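Alginase (Pseudoalteromonas, PDB 4Q8K) probably cleaves alginate by beta-elimination, as a bacterial alginate lyase of polysaccharide lyase family 18. Local coordinates at residues T243-S251 with E272-T280. Sequence-based numbering, arbitrary orientation.
Sequences TDESGFNDS and EKFALGTMT. With CA (calcium ion), chain B.
Phe248 and Ala275 mark the nearest approach of the two backbones, CA to CA 5.2 Å, where the irregular loop 243-251 lies over strand 272-280 with no direct backbone hydrogen bond between them. A loop placed in this way has to be held by side chains and water, and Lys273 illustrates the principle. Its extended chain crosses the Phe248 side chain at about a right angle, Lys273 CE lying 3.8 Å from Phe248 CZ, and carries the ammonium to two oxygens of the loop. Lys273 NZ donates to Ser246 O at 2.7 Å, nearly in line with the carbonyl (C=O...N 164°), and forms a salt bridge with Glu245 OE1, which accepts with its anti lone pair, away from the other oxygen. Glu245, with CG anti to its own N (chi1 174°), reaches in from the opposite direction, and its OE1 is shared with Arg263. An alanine in place of Lys273 would probably cost Ser246 O its charged donor and Glu245 OE1 one of its two cationic partners, and take the aliphatic cover from Phe248 CE1 and CZ. Further along, Ala275 CB lies at the edge of the Phe248 ring, 4.0 Å from Phe248 CD1, and also touches Asn249 OD1. Asn249 CB packs on Thr278 CG2 at 3.6 Å, and water joins Asn249 to the strand twice: side-chain ND2 donates to a water that also bonds Thr278 OG1, and the backbone N to another that donates to Gly277 O. Between Ala275 and Thr278, which both point toward the loop, Leu276 and Gly277 both face Val260, forming a classic beta bulge. Asp250 OD2 binds calcium at 2.5 Å, with Asp242, Val252, Asn255, Ile257 and a water, while Phe248 stacks with Tyr261. A calcium-binding loop is thus packed over strands 257-265 and 271-280 of an antiparallel sheet in the concanavalin-like alginate lyase fold.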
ATOM      1  N   THR A 243     -13.932   6.102   0.528  1.00 23.91           N
ATOM      2  CA  THR A 243     -14.141   7.551   0.585  1.00 26.19           C
ATOM      3  C   THR A 243     -15.072   8.065  -0.502  1.00 26.34           C
ATOM      4  O   THR A 243     -15.543   7.306  -1.352  1.00 27.36           O
ATOM      5  CB  THR A 243     -12.828   8.337   0.417  1.00 21.39           C
ATOM      6  OG1 THR A 243     -12.439   8.305  -0.963  1.00 24.20           O
ATOM      7  CG2 THR A 243     -11.722   7.754   1.298  1.00 23.33           C
ATOM      8  N   ASP A 244     -15.302   9.375  -0.479  1.00 24.42           N
ATOM      9  CA  ASP A 244     -16.146  10.038  -1.467  1.00 28.60           C
ATOM     10  C   ASP A 244     -15.330  10.576  -2.635  1.00 29.31           C
ATOM     11  O   ASP A 244     -15.844  11.348  -3.447  1.00 28.15           O
ATOM     12  CB  ASP A 244     -16.908  11.202  -0.815  1.00 32.54           C
ATOM     13  CG  ASP A 244     -18.406  10.962  -0.733  1.00 37.83           C
ATOM     14  OD1 ASP A 244     -18.868   9.876  -1.127  1.00 35.10           O
ATOM     15  OD2 ASP A 244     -19.123  11.871  -0.251  1.00 39.52           O
ATOM     16  N   GLU A 245     -14.056  10.194  -2.728  1.00 26.95           N
ATOM     17  CA  GLU A 245     -13.253  10.667  -3.849  1.00 27.77           C
ATOM     18  C   GLU A 245     -13.885  10.153  -5.125  1.00 24.16           C
ATOM     19  O   GLU A 245     -14.151   8.957  -5.251  1.00 25.16           O
ATOM     20  CB  GLU A 245     -11.800  10.201  -3.769  1.00 24.28           C
ATOM     21  CG  GLU A 245     -11.010  10.572  -5.025  1.00 23.49           C
ATOM     22  CD  GLU A 245      -9.529  10.245  -4.940  1.00 23.11           C
ATOM     23  OE1 GLU A 245      -8.880  10.239  -6.008  1.00 24.25           O
ATOM     24  OE2 GLU A 245      -9.017  10.009  -3.817  1.00 23.49           O
ATOM     25  N   SER A 246     -14.141  11.052  -6.069  1.00 27.99           N
ATOM     26  CA  SER A 246     -14.811  10.659  -7.304  1.00 28.45           C
ATOM     27  C   SER A 246     -13.867   9.952  -8.280  1.00 26.90           C
ATOM     28  O   SER A 246     -12.646  10.067  -8.174  1.00 26.71           O
ATOM     29  CB  SER A 246     -15.453  11.875  -7.985  1.00 34.15           C
ATOM     30  OG  SER A 246     -14.481  12.841  -8.355  1.00 39.65           O
ATOM     31  N   GLY A 247     -14.449   9.223  -9.227  1.00 27.42           N
ATOM     32  CA  GLY A 247     -13.692   8.612 -10.303  1.00 28.71           C
ATOM     33  C   GLY A 247     -13.534   7.105 -10.232  1.00 26.54           C
ATOM     34  O   GLY A 247     -12.869   6.524 -11.091  1.00 26.55           O
ATOM     35  N   PHE A 248     -14.150   6.471  -9.238  1.00 28.07           N
ATOM     36  CA  PHE A 248     -14.022   5.027  -9.054  1.00 25.86           C
ATOM     37  C   PHE A 248     -15.383   4.338  -9.170  1.00 28.94           C
ATOM     38  O   PHE A 248     -16.400   5.006  -9.364  1.00 29.55           O
ATOM     39  CB  PHE A 248     -13.353   4.714  -7.703  1.00 26.29           C
ATOM     40  CG  PHE A 248     -12.087   5.508  -7.454  1.00 22.85           C
ATOM     41  CD1 PHE A 248     -11.028   5.438  -8.343  1.00 23.51           C
ATOM     42  CD2 PHE A 248     -11.963   6.329  -6.342  1.00 24.59           C
ATOM     43  CE1 PHE A 248      -9.872   6.162  -8.130  1.00 20.66           C
ATOM     44  CE2 PHE A 248     -10.803   7.060  -6.128  1.00 22.42           C
ATOM     45  CZ  PHE A 248      -9.749   6.969  -7.021  1.00 22.54           C
ATOM     46  N   ASN A 249     -15.396   3.012  -9.075  1.00 26.58           N
ATOM     47  CA  ASN A 249     -16.628   2.238  -9.255  1.00 30.69           C
ATOM     48  C   ASN A 249     -17.701   2.536  -8.210  1.00 32.90           C
ATOM     49  O   ASN A 249     -18.894   2.535  -8.533  1.00 33.05           O
ATOM     50  CB  ASN A 249     -16.351   0.733  -9.246  1.00 28.96           C
ATOM     51  CG  ASN A 249     -15.524   0.271 -10.430  1.00 24.38           C
ATOM     52  OD1 ASN A 249     -15.082   1.069 -11.256  1.00 27.94           O
ATOM     53  ND2 ASN A 249     -15.296  -1.031 -10.503  1.00 25.69           N
ATOM     54  N   ASP A 250     -17.280   2.747  -6.961  1.00 25.11           N
ATOM     55  CA  ASP A 250     -18.209   3.070  -5.886  1.00 26.05           C
ATOM     56  C   ASP A 250     -18.137   4.565  -5.584  1.00 29.63           C
ATOM     57  O   ASP A 250     -19.079   5.307  -5.873  1.00 31.90           O
ATOM     58  CB  ASP A 250     -17.899   2.237  -4.638  1.00 29.28           C
ATOM     59  CG  ASP A 250     -18.911   2.441  -3.526  1.00 30.25           C
ATOM     60  OD1 ASP A 250     -19.948   1.740  -3.519  1.00 32.09           O
ATOM     61  OD2 ASP A 250     -18.661   3.287  -2.650  1.00 27.69           O
ATOM     62  N   SER A 251     -17.006   5.003  -5.034  1.00 27.40           N
ATOM     63  CA  SER A 251     -16.764   6.415  -4.743  1.00 28.26           C
ATOM     64  C   SER A 251     -17.793   6.982  -3.770  1.00 29.51           C
ATOM     65  O   SER A 251     -18.055   8.182  -3.766  1.00 31.66           O
ATOM     66  CB  SER A 251     -16.738   7.248  -6.032  1.00 29.35           C
ATOM     67  OG  SER A 251     -15.551   7.019  -6.780  1.00 25.78           O
ATOM     68  N   GLU A 272      -1.837   9.512 -12.682  1.00 19.09           N
ATOM     69  CA  GLU A 272      -3.003   8.977 -13.364  1.00 19.68           C
ATOM     70  C   GLU A 272      -3.625   7.921 -12.469  1.00 20.42           C
ATOM     71  O   GLU A 272      -2.927   7.049 -11.959  1.00 19.29           O
ATOM     72  CB  GLU A 272      -2.592   8.371 -14.715  1.00 19.24           C
ATOM     73  CG  GLU A 272      -1.922   9.384 -15.627  1.00 20.37           C
ATOM     74  CD  GLU A 272      -1.578   8.840 -17.017  1.00 23.55           C
ATOM     75  OE1 GLU A 272      -2.223   7.874 -17.487  1.00 22.44           O
ATOM     76  OE2 GLU A 272      -0.650   9.400 -17.636  1.00 26.09           O
ATOM     77  N   LYS A 273      -4.932   8.008 -12.263  1.00 18.53           N
ATOM     78  CA  LYS A 273      -5.626   7.055 -11.411  1.00 17.38           C
ATOM     79  C   LYS A 273      -6.555   6.156 -12.209  1.00 21.21           C
ATOM     80  O   LYS A 273      -7.039   6.540 -13.285  1.00 24.45           O
ATOM     81  CB  LYS A 273      -6.390   7.781 -10.308  1.00 22.30           C
ATOM     82  CG  LYS A 273      -7.654   8.508 -10.768  1.00 21.24           C
ATOM     83  CD  LYS A 273      -8.131   9.426  -9.637  1.00 22.62           C
ATOM     84  CE  LYS A 273      -9.630   9.669  -9.653  1.00 27.71           C
ATOM     85  NZ  LYS A 273     -10.010  10.673  -8.599  1.00 27.24           N
ATOM     86  N   PHE A 274      -6.781   4.956 -11.688  1.00 20.18           N
ATOM     87  CA  PHE A 274      -7.524   3.933 -12.410  1.00 21.58           C
ATOM     88  C   PHE A 274      -8.205   2.983 -11.445  1.00 19.99           C
ATOM     89  O   PHE A 274      -7.557   2.402 -10.574  1.00 19.17           O
ATOM     90  CB  PHE A 274      -6.565   3.148 -13.303  1.00 19.37           C
ATOM     91  CG  PHE A 274      -7.244   2.381 -14.404  1.00 25.93           C
ATOM     92  CD1 PHE A 274      -7.734   1.106 -14.181  1.00 26.20           C
ATOM     93  CD2 PHE A 274      -7.358   2.928 -15.673  1.00 27.74           C
ATOM     94  CE1 PHE A 274      -8.344   0.388 -15.207  1.00 23.73           C
ATOM     95  CE2 PHE A 274      -7.974   2.213 -16.706  1.00 30.61           C
ATOM     96  CZ  PHE A 274      -8.465   0.938 -16.467  1.00 27.67           C
ATOM     97  N   ALA A 275      -9.515   2.814 -11.604  1.00 19.17           N
ATOM     98  CA  ALA A 275     -10.265   1.896 -10.758  1.00 22.57           C
ATOM     99  C   ALA A 275     -10.077   0.437 -11.181  1.00 21.55           C
ATOM    100  O   ALA A 275     -10.247   0.095 -12.354  1.00 21.89           O
ATOM    101  CB  ALA A 275     -11.753   2.268 -10.740  1.00 22.99           C
ATOM    102  N   LEU A 276      -9.745  -0.416 -10.214  1.00 20.54           N
ATOM    103  CA  LEU A 276      -9.539  -1.837 -10.483  1.00 19.04           C
ATOM    104  C   LEU A 276     -10.728  -2.688 -10.057  1.00 20.51           C
ATOM    105  O   LEU A 276     -11.088  -3.642 -10.725  1.00 20.99           O
ATOM    106  CB  LEU A 276      -8.252  -2.315  -9.790  1.00 20.61           C
ATOM    107  CG  LEU A 276      -7.023  -1.543 -10.292  1.00 19.50           C
ATOM    108  CD1 LEU A 276      -5.829  -1.743  -9.365  1.00 24.28           C
ATOM    109  CD2 LEU A 276      -6.685  -1.924 -11.748  1.00 24.02           C
ATOM    110  N   GLY A 277     -11.342  -2.354  -8.931  1.00 21.84           N
ATOM    111  CA  GLY A 277     -12.478  -3.123  -8.463  1.00 21.06           C
ATOM    112  C   GLY A 277     -13.061  -2.552  -7.193  1.00 23.64           C
ATOM    113  O   GLY A 277     -12.687  -1.459  -6.779  1.00 20.82           O
ATOM    114  N   THR A 278     -13.989  -3.297  -6.601  1.00 22.09           N
ATOM    115  CA  THR A 278     -14.543  -2.984  -5.287  1.00 24.25           C
ATOM    116  C   THR A 278     -14.635  -4.259  -4.459  1.00 24.70           C
ATOM    117  O   THR A 278     -14.663  -5.361  -5.000  1.00 21.79           O
ATOM    118  CB  THR A 278     -15.959  -2.372  -5.384  1.00 24.54           C
ATOM    119  OG1 THR A 278     -16.829  -3.288  -6.063  1.00 27.87           O
ATOM    120  CG2 THR A 278     -15.935  -1.043  -6.124  1.00 22.06           C
ATOM    121  N   MET A 279     -14.679  -4.101  -3.137  1.00 23.54           N
ATOM    122  CA  MET A 279     -14.785  -5.239  -2.237  1.00 25.05           C
ATOM    123  C   MET A 279     -15.451  -4.811  -0.945  1.00 24.58           C
ATOM    124  O   MET A 279     -15.450  -3.633  -0.604  1.00 25.76           O
ATOM    125  CB  MET A 279     -13.398  -5.804  -1.906  1.00 25.44           C
ATOM    126  CG  MET A 279     -12.488  -4.822  -1.163  1.00 26.38           C
ATOM    127  SD  MET A 279     -10.790  -5.430  -0.993  1.00 24.57           S
ATOM    128  CE  MET A 279     -11.093  -7.053  -0.277  1.00 23.47           C
ATOM    129  N   THR A 280     -16.012  -5.783  -0.235  1.00 25.12           N
ATOM    130  CA  THR A 280     -16.481  -5.546   1.116  1.00 24.97           C
ATOM    131  C   THR A 280     -15.516  -6.194   2.111  1.00 26.94           C
ATOM    132  O   THR A 280     -14.733  -7.087   1.766  1.00 24.53           O
ATOM    133  CB  THR A 280     -17.944  -6.031   1.330  1.00 28.17           C
ATOM    134  OG1 THR A 280     -18.037  -7.442   1.080  1.00 29.40           O
ATOM    135  CG2 THR A 280     -18.890  -5.283   0.396  1.00 30.20           C
TER
HETATM  136 CA    CA B 501     -17.440   3.182  -0.512  1.00 24.73          CA
HETATM  137  O   HOH W   1     -15.666   4.481  -1.712  1.00 24.10           O
HETATM  138  O   HOH W   2     -11.288  13.394  -7.707  1.00 49.22           O
HETATM  139  O   HOH W   3     -13.347   1.249  -7.768  1.00 25.30           O
HETATM  140  O   HOH W   4     -16.886  -2.818  -8.802  1.00 33.13           O
HETATM  141  O   HOH W   5     -13.680  -2.458 -12.614  1.00 34.24           O